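Long-range contacts in neurotoxin (Clostridium botulinum, PDB 2QN0), which probably blocks neurotransmitter release as the zinc-dependent light-chain protease of a botulinum neurotoxin, cutting more than one SNARE protein: residues A[24-29]-A[131-136]; A[50-55]-A[160-165]; A[111-116]-A[237-242]; A[118-123]-A[177-182]; A[168-173]-A[188-193]. One frame throughout, in Å; residues are numbered along the deposited sequence.

Interaction 1. Residues A[24-29]-A[131-136]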
# COMPACT_ATOMS: atom_id res chain seq x y z
N THR A 24 11.60 3.74 -13.17
CA THR A 24 10.20 4.13 -13.06
C THR A 24 9.93 5.54 -13.57
O THR A 24 8.77 5.91 -13.79
CB THR A 24 9.73 4.08 -11.60
OG1 THR A 24 10.45 5.06 -10.84
CG2 THR A 24 9.99 2.71 -11.00
N HIS A 25 10.99 6.32 -13.75
CA HIS A 25 10.86 7.70 -14.21
C HIS A 25 10.07 8.52 -13.19
O HIS A 25 9.43 9.50 -13.55
CB HIS A 25 10.17 7.75 -15.57
CG HIS A 25 10.93 7.08 -16.66
ND1 HIS A 25 12.17 7.50 -17.08
CD2 HIS A 25 10.63 5.99 -17.41
CE1 HIS A 25 12.61 6.70 -18.03
NE2 HIS A 25 11.69 5.77 -18.25
N LEU A 26 10.13 8.11 -11.93
CA LEU A 26 9.41 8.80 -10.87
C LEU A 26 10.22 9.09 -9.62
O LEU A 26 9.87 9.97 -8.84
CB LEU A 26 8.16 8.00 -10.48
CG LEU A 26 7.03 7.95 -11.51
CD1 LEU A 26 6.02 6.88 -11.11
CD2 LEU A 26 6.36 9.31 -11.61
N ASN A 27 11.31 8.35 -9.41
CA ASN A 27 12.13 8.55 -8.22
C ASN A 27 13.21 9.61 -8.44
O ASN A 27 14.23 9.35 -9.07
CB ASN A 27 12.79 7.22 -7.81
CG ASN A 27 13.38 7.28 -6.41
OD1 ASN A 27 13.41 8.33 -5.78
ND2 ASN A 27 13.86 6.13 -5.93
N THR A 28 12.98 10.80 -7.90
CA THR A 28 13.93 11.90 -8.06
C THR A 28 15.26 11.64 -7.36
O THR A 28 16.23 12.36 -7.57
CB THR A 28 13.35 13.24 -7.54
OG1 THR A 28 13.11 13.14 -6.13
CG2 THR A 28 12.04 13.56 -8.25
N LEU A 29 15.29 10.62 -6.51
CA LEU A 29 16.52 10.26 -5.80
C LEU A 29 17.39 9.32 -6.62
O LEU A 29 18.57 9.13 -6.33
CB LEU A 29 16.17 9.59 -4.46
CG LEU A 29 15.66 10.47 -3.32
CD1 LEU A 29 15.07 9.60 -2.22
CD2 LEU A 29 16.80 11.32 -2.77
N VAL A 131 -0.19 3.55 -20.71
CA VAL A 131 -0.80 4.78 -20.21
C VAL A 131 -0.19 5.30 -18.92
O VAL A 131 0.12 4.53 -18.00
CB VAL A 131 -2.33 4.63 -20.03
CG1 VAL A 131 -2.63 3.77 -18.81
CG2 VAL A 131 -2.96 6.01 -19.88
N ASP A 132 -0.03 6.62 -18.85
CA ASP A 132 0.54 7.29 -17.69
C ASP A 132 1.82 6.64 -17.19
O ASP A 132 2.84 6.68 -17.88
CB ASP A 132 -0.50 7.36 -16.57
CG ASP A 132 -1.64 8.31 -16.89
OD1 ASP A 132 -1.34 9.47 -17.25
OD2 ASP A 132 -2.81 7.91 -16.78
N PHE A 133 1.77 6.03 -16.01
CA PHE A 133 2.94 5.37 -15.44
C PHE A 133 2.69 3.90 -15.12
O PHE A 133 3.32 3.33 -14.22
CB PHE A 133 3.38 6.11 -14.17
CG PHE A 133 3.95 7.47 -14.43
CD1 PHE A 133 5.29 7.62 -14.77
CD2 PHE A 133 3.14 8.60 -14.39
CE1 PHE A 133 5.81 8.87 -15.08
CE2 PHE A 133 3.65 9.85 -14.69
CZ PHE A 133 4.99 9.99 -15.04
N ASN A 134 1.79 3.27 -15.87
CA ASN A 134 1.46 1.87 -15.64
C ASN A 134 2.55 0.90 -16.09
O ASN A 134 2.61 -0.24 -15.62
CB ASN A 134 0.14 1.50 -16.33
CG ASN A 134 -1.07 2.01 -15.57
OD1 ASN A 134 -0.96 2.58 -14.48
ND2 ASN A 134 -2.26 1.79 -16.14
N SER A 135 3.41 1.33 -17.01
CA SER A 135 4.49 0.47 -17.47
C SER A 135 5.82 1.08 -17.05
O SER A 135 5.98 2.30 -17.07
CB SER A 135 4.43 0.28 -18.99
OG SER A 135 4.68 1.48 -19.69
N VAL A 136 6.77 0.24 -16.65
CA VAL A 136 8.08 0.73 -16.23
C VAL A 136 9.17 0.08 -17.07
O VAL A 136 9.08 -1.09 -17.43
CB VAL A 136 8.33 0.43 -14.73
CG1 VAL A 136 7.24 1.08 -13.88
CG2 VAL A 136 8.36 -1.06 -14.48
O HOH W 1 7.14 4.65 -15.81

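Interaction 2. Residues A[50-55]-A[160-165]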
# COMPACT_ATOMS: atom_id res chain seq x y z
N PHE A 50 12.61 6.76 -1.67
CA PHE A 50 11.85 7.29 -2.81
C PHE A 50 11.44 8.74 -2.59
O PHE A 50 11.08 9.13 -1.48
CB PHE A 50 10.60 6.42 -3.00
CG PHE A 50 9.74 6.81 -4.18
CD1 PHE A 50 10.07 6.39 -5.47
CD2 PHE A 50 8.58 7.56 -4.00
CE1 PHE A 50 9.25 6.71 -6.56
CE2 PHE A 50 7.75 7.88 -5.08
CZ PHE A 50 8.09 7.45 -6.36
N SER A 51 11.47 9.54 -3.64
CA SER A 51 11.06 10.94 -3.53
C SER A 51 10.44 11.44 -4.83
O SER A 51 10.76 10.96 -5.91
CB SER A 51 12.24 11.83 -3.15
OG SER A 51 11.82 13.19 -3.06
N ARG A 52 9.55 12.42 -4.69
CA ARG A 52 8.88 13.03 -5.83
C ARG A 52 9.25 14.50 -5.92
O ARG A 52 8.82 15.21 -6.83
CB ARG A 52 7.36 12.88 -5.70
CG ARG A 52 6.86 11.45 -5.86
CD ARG A 52 7.13 10.96 -7.27
NE ARG A 52 6.46 11.82 -8.25
CZ ARG A 52 7.07 12.38 -9.29
NH1 ARG A 52 8.36 12.18 -9.50
NH2 ARG A 52 6.38 13.16 -10.11
N ASN A 53 10.07 14.96 -4.97
CA ASN A 53 10.49 16.36 -4.94
C ASN A 53 11.76 16.60 -5.75
O ASN A 53 12.71 15.81 -5.68
CB ASN A 53 10.74 16.82 -3.50
CG ASN A 53 9.48 16.79 -2.66
OD1 ASN A 53 8.46 17.38 -3.02
ND2 ASN A 53 9.55 16.11 -1.52
N SER A 54 11.78 17.68 -6.52
CA SER A 54 12.96 18.01 -7.31
C SER A 54 14.07 18.39 -6.33
O SER A 54 13.79 18.93 -5.26
CB SER A 54 12.66 19.19 -8.25
OG SER A 54 12.20 20.31 -7.52
N ASN A 55 15.32 18.10 -6.69
CA ASN A 55 16.44 18.40 -5.81
C ASN A 55 16.12 17.88 -4.41
O ASN A 55 16.16 18.63 -3.43
CB ASN A 55 16.68 19.91 -5.74
CG ASN A 55 16.85 20.54 -7.11
OD1 ASN A 55 17.74 20.18 -7.87
ND2 ASN A 55 15.98 21.49 -7.43
N GLY A 160 11.15 1.96 -0.25
CA GLY A 160 11.50 2.40 1.09
C GLY A 160 10.82 3.75 1.30
O GLY A 160 10.22 4.29 0.37
N PRO A 161 10.92 4.32 2.50
CA PRO A 161 10.31 5.61 2.84
C PRO A 161 10.76 6.80 2.01
O PRO A 161 11.82 6.78 1.37
CB PRO A 161 10.69 5.81 4.31
CG PRO A 161 10.95 4.43 4.80
CD PRO A 161 11.66 3.78 3.65
N ARG A 162 9.94 7.84 2.03
CA ARG A 162 10.26 9.08 1.34
C ARG A 162 11.02 9.88 2.40
O ARG A 162 11.67 9.30 3.27
CB ARG A 162 8.99 9.82 0.93
CG ARG A 162 8.10 9.04 -0.05
CD ARG A 162 7.12 9.97 -0.73
NE ARG A 162 6.16 9.29 -1.60
CZ ARG A 162 5.36 9.93 -2.45
NH1 ARG A 162 5.40 11.25 -2.54
NH2 ARG A 162 4.51 9.25 -3.21
N GLU A 163 10.93 11.21 2.35
CA GLU A 163 11.63 12.05 3.31
C GLU A 163 11.33 11.71 4.77
O GLU A 163 12.25 11.49 5.57
CB GLU A 163 11.34 13.53 3.05
CG GLU A 163 12.00 14.11 1.79
CD GLU A 163 11.28 13.76 0.50
OE1 GLU A 163 10.27 13.03 0.55
OE2 GLU A 163 11.73 14.22 -0.57
N ASN A 164 10.05 11.69 5.14
CA ASN A 164 9.65 11.37 6.51
C ASN A 164 9.48 9.86 6.66
O ASN A 164 8.53 9.28 6.15
CB ASN A 164 8.34 12.08 6.86
CG ASN A 164 7.95 11.92 8.32
OD1 ASN A 164 8.55 11.13 9.04
ND2 ASN A 164 6.94 12.67 8.75
N ILE A 165 10.42 9.23 7.36
CA ILE A 165 10.41 7.79 7.55
C ILE A 165 9.19 7.22 8.26
O ILE A 165 8.82 6.07 8.04
CB ILE A 165 11.71 7.34 8.27
CG1 ILE A 165 12.91 7.62 7.35
CG2 ILE A 165 11.65 5.87 8.64
CD1 ILE A 165 14.27 7.34 7.98
O HOH W 2 8.51 12.99 -1.89

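Interaction 3. Residues A[111-116]-A[237-242]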
# COMPACT_ATOMS: atom_id res chain seq x y z
N SER A 111 -1.87 -8.92 -6.62
CA SER A 111 -0.84 -9.49 -7.48
C SER A 111 -1.37 -10.13 -8.74
O SER A 111 -0.59 -10.53 -9.60
CB SER A 111 -0.03 -10.53 -6.70
OG SER A 111 -0.81 -11.68 -6.41
N THR A 112 -2.69 -10.22 -8.87
CA THR A 112 -3.31 -10.84 -10.04
C THR A 112 -4.13 -9.89 -10.91
O THR A 112 -3.94 -9.85 -12.13
CB THR A 112 -4.21 -12.01 -9.62
OG1 THR A 112 -3.44 -12.95 -8.85
CG2 THR A 112 -4.77 -12.72 -10.84
N ASP A 113 -5.05 -9.14 -10.31
CA ASP A 113 -5.86 -8.21 -11.10
C ASP A 113 -5.02 -7.02 -11.52
O ASP A 113 -4.10 -6.61 -10.80
CB ASP A 113 -7.09 -7.76 -10.31
CG ASP A 113 -8.16 -8.84 -10.23
OD1 ASP A 113 -8.25 -9.64 -11.18
OD2 ASP A 113 -8.91 -8.88 -9.24
N ILE A 114 -5.32 -6.46 -12.68
CA ILE A 114 -4.55 -5.34 -13.20
C ILE A 114 -5.37 -4.08 -13.46
O ILE A 114 -6.60 -4.13 -13.57
CB ILE A 114 -3.87 -5.72 -14.53
CG1 ILE A 114 -4.94 -5.96 -15.60
CG2 ILE A 114 -3.04 -6.98 -14.35
CD1 ILE A 114 -4.40 -5.96 -17.02
N PRO A 115 -4.70 -2.93 -13.55
CA PRO A 115 -5.40 -1.67 -13.82
C PRO A 115 -5.95 -1.80 -15.24
O PRO A 115 -5.35 -2.48 -16.07
CB PRO A 115 -4.28 -0.64 -13.78
CG PRO A 115 -3.31 -1.22 -12.81
CD PRO A 115 -3.29 -2.68 -13.20
N PHE A 116 -7.10 -1.18 -15.51
CA PHE A 116 -7.62 -1.23 -16.86
C PHE A 116 -6.55 -0.51 -17.68
O PHE A 116 -6.03 0.52 -17.26
CB PHE A 116 -8.93 -0.46 -16.97
CG PHE A 116 -9.51 -0.45 -18.37
CD1 PHE A 116 -10.50 -1.36 -18.73
CD2 PHE A 116 -9.04 0.45 -19.32
CE1 PHE A 116 -11.02 -1.36 -20.02
CE2 PHE A 116 -9.56 0.45 -20.61
CZ PHE A 116 -10.55 -0.46 -20.96
N ASN A 237 -6.96 1.87 -5.27
CA ASN A 237 -6.34 2.37 -6.50
C ASN A 237 -6.42 1.38 -7.66
O ASN A 237 -6.64 1.78 -8.80
CB ASN A 237 -4.86 2.70 -6.27
CG ASN A 237 -4.65 3.87 -5.33
OD1 ASN A 237 -5.51 4.74 -5.20
ND2 ASN A 237 -3.50 3.91 -4.67
N LEU A 238 -6.23 0.11 -7.36
CA LEU A 238 -6.28 -0.93 -8.39
C LEU A 238 -7.68 -1.08 -8.97
O LEU A 238 -7.84 -1.24 -10.18
CB LEU A 238 -5.83 -2.27 -7.80
CG LEU A 238 -5.92 -3.48 -8.73
CD1 LEU A 238 -5.14 -3.21 -10.02
CD2 LEU A 238 -5.38 -4.71 -8.01
N TYR A 239 -8.69 -1.03 -8.11
CA TYR A 239 -10.07 -1.18 -8.55
C TYR A 239 -10.75 0.12 -8.97
O TYR A 239 -11.94 0.15 -9.28
CB TYR A 239 -10.87 -1.90 -7.47
CG TYR A 239 -10.48 -3.36 -7.37
CD1 TYR A 239 -11.04 -4.31 -8.24
CD2 TYR A 239 -9.51 -3.79 -6.47
CE1 TYR A 239 -10.63 -5.64 -8.21
CE2 TYR A 239 -9.10 -5.11 -6.43
CZ TYR A 239 -9.66 -6.03 -7.30
OH TYR A 239 -9.24 -7.34 -7.27
N GLY A 240 -9.97 1.20 -8.98
CA GLY A 240 -10.47 2.49 -9.41
C GLY A 240 -11.55 3.14 -8.57
O GLY A 240 -12.42 3.84 -9.10
N ILE A 241 -11.51 2.92 -7.26
CA ILE A 241 -12.50 3.50 -6.38
C ILE A 241 -11.90 4.44 -5.34
O ILE A 241 -12.53 4.74 -4.32
CB ILE A 241 -13.32 2.42 -5.66
CG1 ILE A 241 -12.41 1.55 -4.79
CG2 ILE A 241 -14.05 1.56 -6.69
CD1 ILE A 241 -13.15 0.66 -3.81
N ALA A 242 -10.68 4.91 -5.59
CA ALA A 242 -10.03 5.83 -4.66
C ALA A 242 -10.83 7.12 -4.54
O ALA A 242 -11.37 7.62 -5.53
CB ALA A 242 -8.60 6.14 -5.13

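Interaction 4. Residues A[118-123]-A[177-182]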
# COMPACT_ATOMS: atom_id res chain seq x y z
N GLY A 118 -5.67 1.99 -19.59
CA GLY A 118 -6.12 3.26 -20.13
C GLY A 118 -6.53 4.25 -19.07
O GLY A 118 -6.49 3.96 -17.87
N ASN A 119 -6.89 5.45 -19.51
CA ASN A 119 -7.36 6.49 -18.60
C ASN A 119 -8.46 7.28 -19.29
O ASN A 119 -8.94 6.89 -20.36
CB ASN A 119 -6.21 7.42 -18.18
CG ASN A 119 -5.58 8.17 -19.34
OD1 ASN A 119 -6.19 8.32 -20.40
ND2 ASN A 119 -4.36 8.65 -19.14
N ASN A 120 -8.87 8.39 -18.69
CA ASN A 120 -9.95 9.21 -19.25
C ASN A 120 -9.73 9.62 -20.71
O ASN A 120 -10.69 9.71 -21.47
CB ASN A 120 -10.17 10.46 -18.38
CG ASN A 120 -8.99 11.42 -18.41
OD1 ASN A 120 -7.85 11.05 -18.10
ND2 ASN A 120 -9.25 12.67 -18.78
N ASN A 121 -8.48 9.84 -21.09
CA ASN A 121 -8.18 10.26 -22.46
C ASN A 121 -7.90 9.14 -23.47
O ASN A 121 -7.59 9.41 -24.63
CB ASN A 121 -7.02 11.25 -22.45
CG ASN A 121 -7.42 12.61 -21.92
OD1 ASN A 121 -8.42 13.18 -22.36
ND2 ASN A 121 -6.65 13.14 -20.98
N THR A 122 -8.01 7.89 -23.03
CA THR A 122 -7.78 6.76 -23.93
C THR A 122 -9.03 6.56 -24.78
O THR A 122 -10.15 6.58 -24.27
CB THR A 122 -7.52 5.46 -23.14
OG1 THR A 122 -6.37 5.63 -22.32
CG2 THR A 122 -7.31 4.30 -24.10
N PRO A 123 -8.87 6.38 -26.11
CA PRO A 123 -10.04 6.17 -26.96
C PRO A 123 -10.84 4.97 -26.47
O PRO A 123 -10.26 3.98 -26.00
CB PRO A 123 -9.42 5.94 -28.34
CG PRO A 123 -8.20 6.81 -28.30
CD PRO A 123 -7.64 6.52 -26.92
N ASN A 177 -1.83 16.59 -18.34
CA ASN A 177 -3.16 16.81 -18.91
C ASN A 177 -4.22 15.74 -18.66
O ASN A 177 -5.31 15.79 -19.24
CB ASN A 177 -3.05 17.05 -20.42
CG ASN A 177 -2.23 18.29 -20.75
OD1 ASN A 177 -2.48 19.38 -20.23
ND2 ASN A 177 -1.23 18.13 -21.61
N ASN A 178 -3.93 14.77 -17.79
CA ASN A 178 -4.91 13.74 -17.49
C ASN A 178 -5.43 13.89 -16.06
O ASN A 178 -4.95 14.72 -15.29
CB ASN A 178 -4.30 12.34 -17.64
CG ASN A 178 -3.75 12.08 -19.03
OD1 ASN A 178 -4.36 12.46 -20.03
ND2 ASN A 178 -2.60 11.42 -19.10
N THR A 179 -6.43 13.08 -15.72
CA THR A 179 -6.99 13.08 -14.37
C THR A 179 -6.58 11.73 -13.78
O THR A 179 -6.11 10.87 -14.52
CB THR A 179 -8.53 13.19 -14.39
OG1 THR A 179 -9.07 12.16 -15.24
CG2 THR A 179 -8.96 14.55 -14.92
N PHE A 180 -6.75 11.54 -12.48
CA PHE A 180 -6.35 10.29 -11.83
C PHE A 180 -7.25 9.09 -12.13
O PHE A 180 -8.38 9.01 -11.66
CB PHE A 180 -6.25 10.49 -10.32
CG PHE A 180 -5.07 11.31 -9.89
CD1 PHE A 180 -3.78 10.80 -9.98
CD2 PHE A 180 -5.25 12.60 -9.40
CE1 PHE A 180 -2.68 11.57 -9.60
CE2 PHE A 180 -4.15 13.38 -9.01
CZ PHE A 180 -2.87 12.86 -9.11
N ALA A 181 -6.71 8.15 -12.90
CA ALA A 181 -7.43 6.94 -13.27
C ALA A 181 -7.83 6.09 -12.07
O ALA A 181 -8.81 5.35 -12.13
CB ALA A 181 -6.59 6.11 -14.24
N ALA A 182 -7.08 6.19 -10.97
CA ALA A 182 -7.37 5.42 -9.76
C ALA A 182 -8.70 5.83 -9.13
O ALA A 182 -9.25 5.09 -8.31
CB ALA A 182 -6.25 5.61 -8.74
O HOH W 3 -7.89 15.33 -18.99

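Interaction 5. Residues A[168-173]-A[188-193]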
# COMPACT_ATOMS: atom_id res chain seq x y z
N PRO A 168 4.30 6.65 6.17
CA PRO A 168 4.09 5.77 5.02
C PRO A 168 3.09 6.41 4.06
O PRO A 168 2.14 7.06 4.49
CB PRO A 168 3.59 4.48 5.65
CG PRO A 168 2.96 4.93 6.93
CD PRO A 168 3.91 5.97 7.42
N GLU A 169 3.31 6.23 2.76
CA GLU A 169 2.45 6.85 1.77
C GLU A 169 2.28 6.02 0.50
O GLU A 169 3.24 5.44 -0.02
CB GLU A 169 3.04 8.23 1.44
CG GLU A 169 2.53 8.92 0.21
CD GLU A 169 3.02 10.36 0.13
OE1 GLU A 169 4.09 10.66 0.71
OE2 GLU A 169 2.34 11.19 -0.51
N THR A 170 1.05 5.97 -0.00
CA THR A 170 0.73 5.23 -1.23
C THR A 170 0.23 6.25 -2.24
O THR A 170 -0.61 7.09 -1.91
CB THR A 170 -0.39 4.20 -0.99
OG1 THR A 170 0.04 3.24 -0.02
CG2 THR A 170 -0.75 3.49 -2.29
N SER A 171 0.73 6.18 -3.47
CA SER A 171 0.33 7.13 -4.49
C SER A 171 0.23 6.52 -5.88
O SER A 171 0.80 5.47 -6.15
CB SER A 171 1.35 8.28 -4.57
OG SER A 171 1.73 8.75 -3.29
N THR A 172 -0.53 7.19 -6.74
CA THR A 172 -0.63 6.80 -8.14
C THR A 172 -0.14 8.05 -8.85
O THR A 172 -0.04 9.12 -8.23
CB THR A 172 -2.07 6.44 -8.59
OG1 THR A 172 -2.93 7.57 -8.41
CG2 THR A 172 -2.58 5.25 -7.79
N PHE A 173 0.18 7.95 -10.13
CA PHE A 173 0.73 9.09 -10.86
C PHE A 173 0.09 9.24 -12.23
O PHE A 173 -0.39 8.28 -12.81
CB PHE A 173 2.24 8.89 -10.99
CG PHE A 173 2.90 8.54 -9.69
CD1 PHE A 173 3.41 9.54 -8.86
CD2 PHE A 173 2.96 7.22 -9.26
CE1 PHE A 173 3.95 9.23 -7.62
CE2 PHE A 173 3.50 6.90 -8.01
CZ PHE A 173 4.00 7.91 -7.20
N ALA A 188 -4.91 2.18 -11.40
CA ALA A 188 -3.59 2.54 -11.91
C ALA A 188 -2.52 1.95 -11.01
O ALA A 188 -2.81 1.51 -9.90
CB ALA A 188 -3.44 4.06 -11.95
N LEU A 189 -1.29 1.94 -11.49
CA LEU A 189 -0.17 1.42 -10.72
C LEU A 189 -0.01 2.24 -9.44
O LEU A 189 -0.11 3.47 -9.47
CB LEU A 189 1.12 1.49 -11.55
CG LEU A 189 2.44 1.10 -10.89
CD1 LEU A 189 3.43 0.66 -11.96
CD2 LEU A 189 3.00 2.28 -10.09
N SER A 190 0.24 1.56 -8.32
CA SER A 190 0.44 2.23 -7.04
C SER A 190 1.87 2.04 -6.56
O SER A 190 2.46 0.98 -6.76
CB SER A 190 -0.48 1.66 -5.96
OG SER A 190 -1.85 1.98 -6.17
N ILE A 191 2.43 3.06 -5.92
CA ILE A 191 3.75 2.96 -5.33
C ILE A 191 3.53 3.20 -3.84
O ILE A 191 2.95 4.22 -3.45
CB ILE A 191 4.75 4.00 -5.88
CG1 ILE A 191 5.13 3.64 -7.32
CG2 ILE A 191 5.99 4.05 -4.98
CD1 ILE A 191 6.17 4.57 -7.94
N ILE A 192 3.96 2.25 -3.03
CA ILE A 192 3.84 2.34 -1.58
C ILE A 192 5.23 2.58 -1.00
O ILE A 192 6.11 1.74 -1.18
CB ILE A 192 3.28 1.02 -0.98
CG1 ILE A 192 1.85 0.79 -1.46
CG2 ILE A 192 3.34 1.07 0.55
CD1 ILE A 192 1.25 -0.55 -1.00
N SER A 193 5.43 3.71 -0.34
CA SER A 193 6.73 4.04 0.27
C SER A 193 6.55 3.84 1.77
O SER A 193 5.72 4.51 2.40
CB SER A 193 7.11 5.48 -0.06
OG SER A 193 7.18 5.65 -1.47
O HOH W 4 4.89 6.76 -2.45
O HOH W 5 0.36 5.52 -11.31

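Interaction 1. Residues A[24-29]-A[131-136]
Thr-24 and Val-136 are where the two backbones come closest, their CA atoms 5.1 Å apart, and no hydrogen bond joins segments 24-29 and 131-136 directly. A type II' turn from Val-131 to Asn-134 bends the second segment and presents Phe-133 at its corner. Leu-26 lies over one face of this ring: its CD2 is 3.7 Å from the centroid of the Phe-133 ring and 17° off the normal, a clear CH-pi contact. Offset toward the rim, CD2 of Leu-26 is 3.5 Å from CE1 of Phe-133, and CD1 of Leu-26 is 3.8 Å from CD1 of Phe-133. With CG of Phe-133 anti to its carbonyl carbon (chi1 -69°), the ring leans into the 24-29 loop. One water couples the backbones, donating to O of Thr-24 and to O of Ser-135, each at 2.9 Å. Nearer the strands, CG2 of Thr-24 meets CG1 of Val-136 more loosely, and the His-25 imidazole turns to Asp-137. OG1 of Thr-24 accepts from N of Leu-26, an ST turn that shapes the first loop. The contact thus lies at adjoining ends of the antiparallel neighbours 19-23 and 136-141, with Phe-173, just beyond strand 169-171, also packed against Phe-133.

Interaction 2. Residues A[50-55]-A[160-165]
Phe-50 and Arg-162 mark the closest backbone approach, CA to CA 4.8 Å, and the touching parts of the two segments run in much the same direction, 28° apart. Both are loops that follow neighbouring parallel strands, 43-46 and 156-159, of the mixed sheet, and N of Phe-50 prolongs that pairing with a bond to O of Pro-161 at 3.1 Å. Farther out, one carboxylate oxygen of Glu-163 does most of the polar work. The Glu-163 chain bends at chi2 (80°), bringing OE2 of Glu-163 to 2.7 Å from OG of Ser-51 and 3.0 Å from ND2 of Asn-53. The hydroxyl arrives on the syn side, the amide from the opposite face and well out of the carboxylate plane, so OE2 is clamped between two donors. OG of Ser-51 also accepts from N of Asn-53, an ST turn, and a water links OE1 of Glu-163 to N of Arg-52. The Arg-162 side chain runs alongside Phe-50. NE of Arg-162 lies at the ring edge, 3.8 Å from CD2 of Phe-50, while CE2 of that ring and CG of Arg-52 sit over a face of the guanidinium. The Arg-52 guanidinium itself turns to O of Leu-26. O of Phe-50, buried with no hydrogen-bond partner, receives a CA-H...O contact from CA of Arg-162 at 2.9 Å.

Interaction 3. Residues A[111-116]-A[237-242]
Asp-113 and Tyr-239 make the polar link between segments 111-116 and 237-242. The phenol OH of Tyr-239 donates to OD2 of Asp-113 over 2.5 Å, a short bond directed at the anti lone pair, the one away from OD1. Carboxylate and ring stand almost perpendicular, 88° between their planes, and OD2 of Asp-113 approaches at the ring's edge. CG of Tyr-239 is anti to its carbonyl carbon (chi1 -71°), which swings the ring back toward the other segment although its CB starts out in the reverse direction. The apolar part belongs to Leu-238, whose two methyls divide the work. CD1 of Leu-238 touches CD of Pro-115 at 3.7 Å and the peptide before it, with C of Ile-114 at 3.6 Å. CD2 of Leu-238 rests against O of Asp-113, also at 3.6 Å. Both segments are helix exits: 101-112 ends just before Asp-113, and 223-238, the helix carrying the zinc ligands His-229 and His-233, closes in a Schellman motif at Gly-240. Lys-329 of helix 319-330 straddles the join, its NZ bonded to O of Ile-114 and O of Leu-238. The phenol donor would tend to keep Asp-113 ionised, so the residue after the zinc-binding helix probably meets a charged acceptor.

Interaction 4. Residues A[118-123]-A[177-182]
Asn-121 and Asn-178 form the tight spot of this contact: ND2 of Asn-121 donates to OD1 of Asn-178 at 2.6 Å with an N-H...O angle of 157°. The bond lies in the carbonyl plane of Asn-178 and close to the amide plane of Asn-121, though the two amides are turned 51° against each other. Next to it, ND2 of Asn-119 and ND2 of Asn-178 stand 3.3 Å apart, two donors that cannot pair. Both instead bond to the Asp-132 carboxylate, Asn-119 to OD2 and Asn-178 to OD1. A type I turn from Asn-119 to Thr-122, in the loop before strand 126-128, sets three asparagines against the long connection between strands 169-171 and 190-193; OG1 of Thr-122 accepts from N of Asn-119 at 2.9 Å. The outer side is looser. Asn-120 has its CG between backbone N and carbonyl carbon (chi1 66°), tipping the amide toward Thr-179, yet OD1 of Asn-120 gets just a weak, straight bond from N of Thr-179 at 3.4 Å. The Thr-179 hydroxyl is bonded to Glu-184. Here a water fills in, accepting from ND2 of Asn-120 and ND2 of Asn-121 and donating to O of Asn-177 at 2.6 Å.

Interaction 5. Residues A[168-173]-A[188-193]
Glu-169 and Ser-193 open an antiparallel ladder, bonded both ways: N of Glu-169 to O of Ser-193 at 3.0 Å, N of Ser-193 to O of Glu-169 at 2.8 Å. Two residues on, Ser-171 and Ile-191 repeat the exchange as a second hydrogen-bonded pair. Between them CA of Thr-170 makes a CA-H...O contact to O of Ile-191. Two waters add to the pairing: one joins O of Glu-169 to OG of Ser-193, which also bonds to OG1 of Thr-159, another N of Phe-173 to O of Leu-189 beyond the last bridge. Strand 169-171 is an outermost strand of the mixed sheet and borders the zinc site, the side chain of Thr-170 lying about 7 Å from the zinc. Thr-170 and Ile-192, a non-hydrogen-bonded pair, lie side by side facing helix 223-238. Set there by a torsion that puts it anti to the carbonyl carbon (chi1 -62°), OG1 of Thr-170 passes 3.4 Å from CG1 of Ile-192 and bonds to OE1 of Glu-230, the glutamate of the HExxH motif. On the other face Phe-173 crosses Ile-191 at about a right angle. CE2 of Phe-173 touches CD1 of Ile-191 at 3.5 Å, with CB of Ile-191 at the ring's edge.

From the N terminus, the loop after strand 19-23 waits about a hundred residues for its partner before strand 136-141, which closes interaction 1. Within that span three more contacts open, at 50-55, 111-116 and 118-123, so interactions 2, 3 and 4 all cross interaction 1; interactions 3 and 4 cross interaction 2 as well. Interaction 3, running from the end of helix 101-112 to the end of helix 223-238, encloses interactions 4 and 5, which cross each other. Interaction 5 comes in series after 1 and 2. Asn-134 bonds to Leu-189, joining interactions 1 and 5, while Asn-237, at the end of helix 223-238, ties interaction 3 to strand 190-193 of interaction 5.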